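Local coordinates for chloroplastic group IIB intron splicing facilitator CRS2, chloroplastic (Zea mays, PDB 1RYB), which is required for splicing of chloroplast group IIB introns, working in complexes with CAF1 or CAF2, and lacks the peptidyl-tRNA hydrolase activity of its family, at residues Y95-L99 with R100-L104; Q131-I134 with E135-G139; D184-R187 with T188-K192. One frame throughout, in Å; residues are numbered along the deposited sequence.

In the fold
Contact 1 (95-104) leads from helix 84-94 into strand 102-108, an inner strand of the mixed sheet, between 18-22 and 145-149, and the other two contacts lie on helices packed against that strand. Leu137 and Val133 of contact 2 rest on it: Ile102 CD1 is 3.9 Å from Leu137 CD2, and Leu104 CD1 is 4.0 Å from Val133 CG2. Leu103 turns to contact 3, its CD2 lying 3.8 Å from Val186 CG1. Contacts 2 and 3 do not touch, their nearest atoms being about 14 Å apart. Contact 2 lies closest to the tRNA-binding positions inferred by similarity: the side chains of Gln131 and Asn128 are about 4 Å apart.

Contact 1 (Y95-L99 with R100-L104); sequences YQVPL and RHILL
Pro98 and Leu99 turn the chain back on Arg100, His101 and Ile102 just before strand 102-108 begins. Two backbone bonds close the turn: His101 N to Pro98 O at 2.7 Å, and Ile102 N to Leu99 O at 3.0 Å. Both are i to i+3 bonds, as in a 3-10 turn. The proline ring is the platform for Arg100. Pro98 CG lies 3.6 Å above one face of the Arg100 guanidinium, offset toward the rim, while Pro98 CB comes to 3.2 Å from Arg100 NH2. Arg100 reaches this place because CG sits between the backbone N and the carbonyl carbon (chi1 65°) and the chain then runs extended to NE. The segment is a helix-to-strand connection of the alpha/beta fold: beyond helix 84-94, Gln96 at positive phi completes a Schellman motif, and the short 3-10 turn at 99-100 delivers the chain into the sheet. Pro98 CG also meets the His101 ring obliquely, 3.8 Å from ND1, a nitrogen hydrogen-bonded to Pro17 O. Leu99 CD1 lies 4.3 Å from Ile102 CD1, and Val97 CG1 packs on Ile102 CG1 at 3.9 Å, while Ile102 CD1 touches Leu99 CA and Ala92 lies against the same isoleucine.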
ATOM      1  N   TYR A  95       7.542  -6.163  15.455  1.00 12.30           N
ATOM      2  CA  TYR A  95       6.462  -7.140  15.499  1.00 12.84           C
ATOM      3  C   TYR A  95       6.857  -8.536  14.949  1.00 20.53           C
ATOM      4  O   TYR A  95       5.961  -9.394  14.755  1.00 19.50           O
ATOM      5  CB  TYR A  95       5.279  -6.539  14.729  1.00 12.17           C
ATOM      6  CG  TYR A  95       4.638  -5.406  15.512  1.00 13.67           C
ATOM      7  CD1 TYR A  95       4.793  -4.058  15.171  1.00 14.89           C
ATOM      8  CD2 TYR A  95       3.886  -5.714  16.644  1.00 14.53           C
ATOM      9  CE1 TYR A  95       4.197  -3.050  15.936  1.00 16.42           C
ATOM     10  CE2 TYR A  95       3.252  -4.727  17.404  1.00 13.63           C
ATOM     11  CZ  TYR A  95       3.455  -3.396  17.075  1.00 19.59           C
ATOM     12  OH  TYR A  95       2.871  -2.467  17.901  1.00 14.53           O
ATOM     13  N   GLN A  96       8.187  -8.724  14.591  1.00 12.21           N
ATOM     14  CA  GLN A  96       8.657 -10.017  14.063  1.00 14.52           C
ATOM     15  C   GLN A  96       7.898 -10.448  12.813  1.00 22.57           C
ATOM     16  O   GLN A  96       7.484 -11.614  12.662  1.00 21.36           O
ATOM     17  CB  GLN A  96       8.600 -11.145  15.157  1.00 12.03           C
ATOM     18  CG  GLN A  96       9.411 -10.753  16.413  1.00 20.31           C
ATOM     19  CD  GLN A  96       9.207 -11.809  17.518  1.00 47.45           C
ATOM     20  OE1 GLN A  96       9.670 -12.938  17.393  1.00 49.74           O
ATOM     21  NE2 GLN A  96       8.427 -11.493  18.564  1.00 26.21           N
ATOM     22  N   VAL A  97       7.688  -9.508  11.901  1.00 17.60           N
ATOM     23  CA  VAL A  97       7.009  -9.866  10.686  1.00 15.83           C
ATOM     24  C   VAL A  97       8.030 -10.294   9.654  1.00 11.84           C
ATOM     25  O   VAL A  97       8.911  -9.496   9.348  1.00 20.40           O
ATOM     26  CB  VAL A  97       6.311  -8.603  10.141  1.00 10.45           C
ATOM     27  CG1 VAL A  97       5.491  -9.023   8.850  1.00 12.23           C
ATOM     28  CG2 VAL A  97       5.410  -8.028  11.199  1.00 13.18           C
ATOM     29  N   PRO A  98       7.946 -11.492   9.126  1.00 15.09           N
ATOM     30  CA  PRO A  98       8.895 -11.902   8.081  1.00 19.78           C
ATOM     31  C   PRO A  98       8.683 -11.152   6.774  1.00 18.05           C
ATOM     32  O   PRO A  98       7.518 -10.750   6.400  1.00 15.24           O
ATOM     33  CB  PRO A  98       8.591 -13.367   7.796  1.00 21.40           C
ATOM     34  CG  PRO A  98       7.189 -13.599   8.320  1.00 23.34           C
ATOM     35  CD  PRO A  98       6.940 -12.524   9.363  1.00 13.43           C
ATOM     36  N   LEU A  99       9.773 -11.053   6.017  1.00 16.44           N
ATOM     37  CA  LEU A  99       9.750 -10.414   4.697  1.00 12.57           C
ATOM     38  C   LEU A  99       8.515 -10.772   3.863  1.00 13.24           C
ATOM     39  O   LEU A  99       7.861  -9.950   3.309  1.00 18.71           O
ATOM     40  CB  LEU A  99      10.994 -10.801   3.906  1.00 18.20           C
ATOM     41  CG  LEU A  99      11.144  -9.983   2.634  1.00 19.56           C
ATOM     42  CD1 LEU A  99      11.436  -8.575   2.994  1.00 21.36           C
ATOM     43  CD2 LEU A  99      12.333 -10.498   1.823  1.00 29.24           C
ATOM     44  N   ARG A 100       8.253 -12.031   3.775  1.00 14.92           N
ATOM     45  CA  ARG A 100       7.204 -12.552   2.936  1.00 21.42           C
ATOM     46  C   ARG A 100       5.839 -12.125   3.341  1.00 13.01           C
ATOM     47  O   ARG A 100       4.912 -12.333   2.536  1.00 14.34           O
ATOM     48  CB  ARG A 100       7.249 -14.086   2.854  1.00 17.86           C
ATOM     49  CG  ARG A 100       6.956 -14.763   4.202  1.00 32.98           C
ATOM     50  CD  ARG A 100       7.086 -16.305   4.172  1.00 77.30           C
ATOM     51  NE  ARG A 100       6.838 -16.968   5.467  1.00 51.85           N
ATOM     52  CZ  ARG A 100       7.707 -16.932   6.504  1.00 41.82           C
ATOM     53  NH1 ARG A 100       7.480 -17.542   7.701  1.00 37.87           N
ATOM     54  NH2 ARG A 100       8.820 -16.236   6.335  1.00 92.60           N
ATOM     55  N   HIS A 101       5.733 -11.539   4.557  1.00 12.69           N
ATOM     56  CA  HIS A 101       4.434 -11.091   5.085  1.00 12.34           C
ATOM     57  C   HIS A 101       4.352  -9.582   5.224  1.00 12.63           C
ATOM     58  O   HIS A 101       3.471  -9.049   5.917  1.00 15.04           O
ATOM     59  CB  HIS A 101       4.148 -11.734   6.452  1.00  9.31           C
ATOM     60  CG  HIS A 101       3.775 -13.152   6.343  1.00 15.07           C
ATOM     61  ND1 HIS A 101       3.477 -13.888   7.467  1.00 15.51           N
ATOM     62  CD2 HIS A 101       3.655 -13.980   5.228  1.00 12.97           C
ATOM     63  CE1 HIS A 101       3.185 -15.152   7.030  1.00 18.95           C
ATOM     64  NE2 HIS A 101       3.299 -15.213   5.675  1.00 15.15           N
ATOM     65  N   ILE A 102       5.300  -8.903   4.590  1.00  9.42           N
ATOM     66  CA  ILE A 102       5.288  -7.456   4.576  1.00  6.55           C
ATOM     67  C   ILE A 102       4.661  -7.070   3.269  1.00 15.20           C
ATOM     68  O   ILE A 102       5.316  -7.160   2.212  1.00 13.58           O
ATOM     69  CB  ILE A 102       6.702  -6.882   4.620  1.00  8.09           C
ATOM     70  CG1 ILE A 102       7.423  -7.345   5.927  1.00 10.40           C
ATOM     71  CG2 ILE A 102       6.618  -5.349   4.561  1.00 10.08           C
ATOM     72  CD1 ILE A 102       8.865  -6.897   5.982  1.00 12.71           C
ATOM     73  N   LEU A 103       3.349  -6.653   3.323  1.00  9.95           N
ATOM     74  CA  LEU A 103       2.620  -6.339   2.104  1.00  7.60           C
ATOM     75  C   LEU A 103       2.636  -4.858   1.879  1.00 11.82           C
ATOM     76  O   LEU A 103       2.093  -4.099   2.691  1.00 12.32           O
ATOM     77  CB  LEU A 103       1.174  -6.870   2.196  1.00  8.04           C
ATOM     78  CG  LEU A 103       0.197  -6.480   1.098  1.00  8.86           C
ATOM     79  CD1 LEU A 103       0.662  -7.065  -0.252  1.00 15.50           C
ATOM     80  CD2 LEU A 103      -1.132  -7.164   1.454  1.00  8.75           C
ATOM     81  N   LEU A 104       3.175  -4.463   0.688  1.00  9.32           N
ATOM     82  CA  LEU A 104       3.156  -3.050   0.331  1.00 10.60           C
ATOM     83  C   LEU A 104       2.060  -2.767  -0.657  1.00 10.18           C
ATOM     84  O   LEU A 104       1.932  -3.452  -1.656  1.00 11.39           O
ATOM     85  CB  LEU A 104       4.495  -2.507  -0.290  1.00 15.11           C
ATOM     86  CG  LEU A 104       5.453  -1.954   0.726  1.00  9.05           C
ATOM     87  CD1 LEU A 104       5.019  -0.593   1.225  1.00 10.85           C
ATOM     88  CD2 LEU A 104       5.686  -2.955   1.882  1.00 10.83           C
TER

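Contact 2 (Q131-I134 with E135-G139); sequences QNVI and EHLDG
Asn132 and His136, one helical turn apart, meet with the amide set obliquely to the imidazole. From CB, Asn132 runs out with CG anti to the backbone N (chi1 -168°), which carries the amide toward His136; Asn132 CG comes 3.8 Å from His136 CD2. At the tip, OD1 lies 3.6 Å from the same CD2, but it accepts a hydrogen bond from Gly85 N, and a weak second one from Glu86 N at the start of helix 84-94. ND2 gives its two N-H groups to separate waters. One water accepts from Asn132 ND2 at 3.1 Å and is also bonded to His136 NE2, near the plane of the ring; the other accepts and in turn donates to Glu135 OE2. The amide and ring planes stand 53° apart, so the two groups do not stack. The Asn132 backbone O also sits at the ring edge, 3.2 Å from His136 CD2, while accepting from His136 N.

On the buried side, Val133 CG1 lies alongside Leu137 CD1 at 3.6 Å, facing strand 102-108. The helix closes in a Schellman motif with Asp138 at positive phi: Gly139 N bonds to Ile134 O at 2.8 Å, and a weak bond joins Asp138 N to Glu135 O. Leu137 N reaches Ile134 O from the opposite face of its carbonyl plane, giving that oxygen two donors. With both ends of the Asn132 amide engaged, its flip is fixed: oxygen toward the backbone N-H groups of Gly85 and Glu86, nitrogen toward the waters that link it to Glu135 and His136.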
ATOM      1  N   GLN A 131      11.001   2.391  -3.277  1.00 15.04           N
ATOM      2  CA  GLN A 131      12.423   2.349  -3.270  1.00 17.38           C
ATOM      3  C   GLN A 131      12.964   2.472  -1.852  1.00 20.84           C
ATOM      4  O   GLN A 131      13.852   1.750  -1.455  1.00 14.13           O
ATOM      5  CB  GLN A 131      12.960   3.476  -4.159  1.00 17.36           C
ATOM      6  CG  GLN A 131      14.499   3.474  -4.101  1.00 20.85           C
ATOM      7  CD  GLN A 131      15.098   4.633  -4.865  1.00 39.40           C
ATOM      8  OE1 GLN A 131      14.381   5.587  -5.272  1.00 36.94           O
ATOM      9  NE2 GLN A 131      16.417   4.583  -5.043  1.00100.00           N
ATOM     10  N   ASN A 132      12.476   3.437  -1.079  1.00 17.66           N
ATOM     11  CA  ASN A 132      12.935   3.571   0.287  1.00 12.14           C
ATOM     12  C   ASN A 132      12.604   2.355   1.152  1.00 13.88           C
ATOM     13  O   ASN A 132      13.364   2.018   2.062  1.00 18.34           O
ATOM     14  CB  ASN A 132      12.338   4.845   0.949  1.00 12.95           C
ATOM     15  CG  ASN A 132      13.000   5.197   2.256  1.00 14.63           C
ATOM     16  OD1 ASN A 132      12.406   5.070   3.336  1.00 15.62           O
ATOM     17  ND2 ASN A 132      14.292   5.566   2.188  1.00 17.08           N
ATOM     18  N   VAL A 133      11.451   1.676   0.898  1.00 11.54           N
ATOM     19  CA  VAL A 133      11.120   0.458   1.706  1.00  8.94           C
ATOM     20  C   VAL A 133      12.141  -0.616   1.448  1.00 13.04           C
ATOM     21  O   VAL A 133      12.615  -1.261   2.325  1.00 16.47           O
ATOM     22  CB  VAL A 133       9.709  -0.088   1.410  1.00 12.57           C
ATOM     23  CG1 VAL A 133       9.472  -1.447   2.075  1.00 17.62           C
ATOM     24  CG2 VAL A 133       8.614   0.948   1.790  1.00 12.69           C
ATOM     25  N   ILE A 134      12.454  -0.823   0.203  1.00 14.02           N
ATOM     26  CA  ILE A 134      13.407  -1.864  -0.144  1.00 19.27           C
ATOM     27  C   ILE A 134      14.769  -1.618   0.545  1.00 16.41           C
ATOM     28  O   ILE A 134      15.453  -2.511   1.086  1.00 19.77           O
ATOM     29  CB  ILE A 134      13.541  -2.051  -1.710  1.00 19.44           C
ATOM     30  CG1 ILE A 134      12.293  -2.713  -2.332  1.00 13.77           C
ATOM     31  CG2 ILE A 134      14.837  -2.859  -2.041  1.00 16.90           C
ATOM     32  CD1 ILE A 134      12.076  -2.408  -3.849  1.00 18.06           C
ATOM     33  N   GLU A 135      15.216  -0.406   0.439  1.00 13.21           N
ATOM     34  CA  GLU A 135      16.433  -0.102   1.056  1.00 16.16           C
ATOM     35  C   GLU A 135      16.375  -0.414   2.583  1.00 26.46           C
ATOM     36  O   GLU A 135      17.288  -0.990   3.123  1.00 23.69           O
ATOM     37  CB  GLU A 135      16.776   1.382   0.762  1.00 32.24           C
ATOM     38  CG  GLU A 135      17.578   2.069   1.878  1.00 78.50           C
ATOM     39  CD  GLU A 135      17.977   3.464   1.530  1.00 73.46           C
ATOM     40  OE1 GLU A 135      18.613   4.164   2.311  1.00 74.07           O
ATOM     41  OE2 GLU A 135      17.605   3.815   0.287  1.00 43.59           O
ATOM     42  N   HIS A 136      15.303  -0.014   3.304  1.00 16.21           N
ATOM     43  CA  HIS A 136      15.179  -0.291   4.722  1.00 14.75           C
ATOM     44  C   HIS A 136      14.889  -1.721   5.073  1.00 19.88           C
ATOM     45  O   HIS A 136      14.802  -2.077   6.258  1.00 20.54           O
ATOM     46  CB  HIS A 136      14.248   0.666   5.472  1.00 12.58           C
ATOM     47  CG  HIS A 136      14.859   1.999   5.598  1.00 16.36           C
ATOM     48  ND1 HIS A 136      15.391   2.440   6.794  1.00 25.73           N
ATOM     49  CD2 HIS A 136      15.003   3.013   4.665  1.00 20.11           C
ATOM     50  CE1 HIS A 136      15.836   3.688   6.578  1.00 20.12           C
ATOM     51  NE2 HIS A 136      15.653   4.052   5.309  1.00 23.01           N
ATOM     52  N   LEU A 137      14.713  -2.538   4.025  1.00 17.39           N
ATOM     53  CA  LEU A 137      14.532  -3.959   4.216  1.00 21.05           C
ATOM     54  C   LEU A 137      15.818  -4.704   3.796  1.00 29.03           C
ATOM     55  O   LEU A 137      15.814  -5.789   3.183  1.00 24.16           O
ATOM     56  CB  LEU A 137      13.291  -4.542   3.495  1.00 20.64           C
ATOM     57  CG  LEU A 137      11.944  -3.990   4.041  1.00 17.95           C
ATOM     58  CD1 LEU A 137      10.774  -4.553   3.209  1.00 18.56           C
ATOM     59  CD2 LEU A 137      11.765  -4.301   5.491  1.00 18.82           C
ATOM     60  N   ASP A 138      16.924  -4.024   4.021  1.00 40.79           N
ATOM     61  CA  ASP A 138      18.215  -4.567   3.691  1.00 44.63           C
ATOM     62  C   ASP A 138      18.413  -4.832   2.205  1.00 29.50           C
ATOM     63  O   ASP A 138      19.058  -5.799   1.836  1.00 40.51           O
ATOM     64  CB  ASP A 138      18.408  -5.883   4.471  1.00 49.34           C
ATOM     65  CG  ASP A 138      19.526  -5.805   5.455  1.00100.00           C
ATOM     66  OD1 ASP A 138      20.671  -5.395   5.180  1.00 76.31           O
ATOM     67  OD2 ASP A 138      19.127  -6.144   6.656  1.00 81.91           O
ATOM     68  N   GLY A 139      17.760  -4.067   1.355  1.00 26.96           N
ATOM     69  CA  GLY A 139      17.844  -4.302  -0.104  1.00 15.79           C
ATOM     70  C   GLY A 139      16.953  -5.460  -0.566  1.00 18.30           C
ATOM     71  O   GLY A 139      16.778  -5.685  -1.726  1.00 31.31           O
TER
HETATM   72  O   HOH W   1      15.883   6.727   4.534  1.00 24.04           O
HETATM   73  O   HOH W   2      15.355   5.691  -0.523  1.00 46.10           O

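Contact 3 (D184-R187 with T188-K192); sequences DAVR and TLVLK
Backbone bonds knit Asp184, Ala185, Val186 and Arg187 to the residues four further on, the regular i to i+4 ladder of helix 169-192. They are nearly straight: Val190 N reaches Val186 O at 2.9 Å with an N-H...O angle of 173°.

Among polar side chains, Thr188 OG1 lies 3.0 Å from Asp184 O, which already accepts from Thr188 N. Thr188 OG1 is anti to its own carbonyl carbon (chi1 -62°), which swings the hydroxyl back toward the preceding turn. Arg187 bends at chi3 (46°) and its NH2 forms a salt bridge with Glu49.

The apolar pair is Val186 with Val190: the two side chains meet at an angle, CG1 of Val186 4.1 Å from CG2 of Val190. Trp18 and Ile20 of strand 18-22 lie against these valines, with Leu103 of strand 102-108 against Val186 and Leu189. Separately, Leu191 lies alongside Arg187, Leu191 CD1 being 3.5 Å from Arg187 NH1. Arg187, Val190 and Leu191 all touch Ile67 of strand 60-67. The helix thus seats its valines and Leu189 on the sheet, while Leu191 CD1 lies against the Arg187 guanidinium, oblique to it, and the salt bridge to Glu49 probably offsets that group's charge.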
ATOM      1  N   ASP A 184     -10.819  -7.799  -0.948  1.00 16.78           N
ATOM      2  CA  ASP A 184     -10.959  -9.221  -1.067  1.00 16.01           C
ATOM      3  C   ASP A 184      -9.610  -9.898  -1.484  1.00 17.06           C
ATOM      4  O   ASP A 184      -9.293 -11.011  -1.035  1.00 15.80           O
ATOM      5  CB  ASP A 184     -12.047  -9.490  -2.129  1.00 27.04           C
ATOM      6  CG  ASP A 184     -11.935 -10.850  -2.730  1.00 93.67           C
ATOM      7  OD1 ASP A 184     -11.066 -11.254  -3.497  1.00 32.11           O
ATOM      8  OD2 ASP A 184     -12.805 -11.606  -2.223  1.00 42.21           O
ATOM      9  N   ALA A 185      -8.880  -9.284  -2.447  1.00  9.00           N
ATOM     10  CA  ALA A 185      -7.610  -9.880  -2.878  1.00 11.41           C
ATOM     11  C   ALA A 185      -6.673  -9.979  -1.708  1.00 11.42           C
ATOM     12  O   ALA A 185      -5.885 -10.901  -1.579  1.00 11.48           O
ATOM     13  CB  ALA A 185      -6.906  -8.985  -3.912  1.00 10.08           C
ATOM     14  N   VAL A 186      -6.654  -8.897  -0.877  1.00 11.07           N
ATOM     15  CA  VAL A 186      -5.710  -8.902   0.264  1.00 12.39           C
ATOM     16  C   VAL A 186      -6.100  -9.962   1.295  1.00 12.32           C
ATOM     17  O   VAL A 186      -5.272 -10.715   1.758  1.00 11.38           O
ATOM     18  CB  VAL A 186      -5.563  -7.480   0.895  1.00 10.71           C
ATOM     19  CG1 VAL A 186      -4.793  -7.589   2.239  1.00  9.54           C
ATOM     20  CG2 VAL A 186      -4.821  -6.619  -0.115  1.00  9.59           C
ATOM     21  N   ARG A 187      -7.378 -10.043   1.613  1.00 10.40           N
ATOM     22  CA  ARG A 187      -7.808 -11.100   2.520  1.00 11.74           C
ATOM     23  C   ARG A 187      -7.404 -12.433   2.053  1.00  6.91           C
ATOM     24  O   ARG A 187      -6.992 -13.304   2.786  1.00 12.44           O
ATOM     25  CB  ARG A 187      -9.287 -11.136   2.589  1.00 19.47           C
ATOM     26  CG  ARG A 187      -9.842 -10.090   3.468  1.00 35.11           C
ATOM     27  CD  ARG A 187     -11.302 -10.375   3.805  1.00 28.27           C
ATOM     28  NE  ARG A 187     -11.554 -11.761   4.196  1.00 30.13           N
ATOM     29  CZ  ARG A 187     -11.748 -12.132   5.477  1.00 63.00           C
ATOM     30  NH1 ARG A 187     -11.992 -13.402   5.859  1.00 68.36           N
ATOM     31  NH2 ARG A 187     -11.658 -11.200   6.406  1.00 39.51           N
ATOM     32  N   THR A 188      -7.635 -12.680   0.770  1.00 10.75           N
ATOM     33  CA  THR A 188      -7.264 -13.995   0.188  1.00 12.94           C
ATOM     34  C   THR A 188      -5.777 -14.232   0.224  1.00 23.57           C
ATOM     35  O   THR A 188      -5.315 -15.299   0.629  1.00 17.67           O
ATOM     36  CB  THR A 188      -7.760 -14.137  -1.271  1.00 10.62           C
ATOM     37  OG1 THR A 188      -9.182 -14.049  -1.235  1.00 14.93           O
ATOM     38  CG2 THR A 188      -7.308 -15.526  -1.840  1.00 12.53           C
ATOM     39  N   LEU A 189      -4.993 -13.247  -0.182  1.00 10.90           N
ATOM     40  CA  LEU A 189      -3.563 -13.434  -0.064  1.00  8.29           C
ATOM     41  C   LEU A 189      -3.146 -13.780   1.335  1.00 13.02           C
ATOM     42  O   LEU A 189      -2.314 -14.638   1.547  1.00 16.00           O
ATOM     43  CB  LEU A 189      -2.817 -12.143  -0.542  1.00 12.72           C
ATOM     44  CG  LEU A 189      -1.326 -12.098  -0.228  1.00 16.87           C
ATOM     45  CD1 LEU A 189      -0.581 -13.038  -1.157  1.00 26.14           C
ATOM     46  CD2 LEU A 189      -0.828 -10.685  -0.413  1.00 14.61           C
ATOM     47  N   VAL A 190      -3.612 -13.016   2.302  1.00 10.25           N
ATOM     48  CA  VAL A 190      -3.246 -13.228   3.711  1.00 10.52           C
ATOM     49  C   VAL A 190      -3.704 -14.578   4.242  1.00 19.66           C
ATOM     50  O   VAL A 190      -2.926 -15.272   4.863  1.00 18.00           O
ATOM     51  CB  VAL A 190      -3.836 -12.124   4.531  1.00 12.62           C
ATOM     52  CG1 VAL A 190      -3.665 -12.428   6.034  1.00 10.61           C
ATOM     53  CG2 VAL A 190      -3.138 -10.814   4.098  1.00 11.14           C
ATOM     54  N   LEU A 191      -4.954 -14.996   3.952  1.00 12.49           N
ATOM     55  CA  LEU A 191      -5.434 -16.326   4.401  1.00 10.48           C
ATOM     56  C   LEU A 191      -4.837 -17.589   3.725  1.00 17.36           C
ATOM     57  O   LEU A 191      -4.662 -18.660   4.342  1.00 15.74           O
ATOM     58  CB  LEU A 191      -6.966 -16.368   4.364  1.00 14.99           C
ATOM     59  CG  LEU A 191      -7.583 -15.273   5.197  1.00  9.71           C
ATOM     60  CD1 LEU A 191      -9.102 -15.232   5.052  1.00 13.24           C
ATOM     61  CD2 LEU A 191      -7.199 -15.513   6.654  1.00 13.85           C
ATOM     62  N   LYS A 192      -4.564 -17.515   2.433  1.00 13.62           N
ATOM     63  CA  LYS A 192      -4.112 -18.667   1.685  1.00 12.33           C
ATOM     64  C   LYS A 192      -2.844 -19.310   2.147  1.00 19.44           C
ATOM     65  O   LYS A 192      -2.624 -20.504   1.871  1.00 23.28           O
ATOM     66  CB  LYS A 192      -4.158 -18.526   0.153  1.00 21.91           C
ATOM     67  CG  LYS A 192      -3.084 -17.603  -0.415  1.00 25.44           C
ATOM     68  CD  LYS A 192      -2.991 -17.575  -1.967  1.00 31.09           C
ATOM     69  CE  LYS A 192      -1.816 -16.713  -2.448  1.00 35.30           C
ATOM     70  NZ  LYS A 192      -0.497 -17.292  -2.089  1.00 39.91           N
TER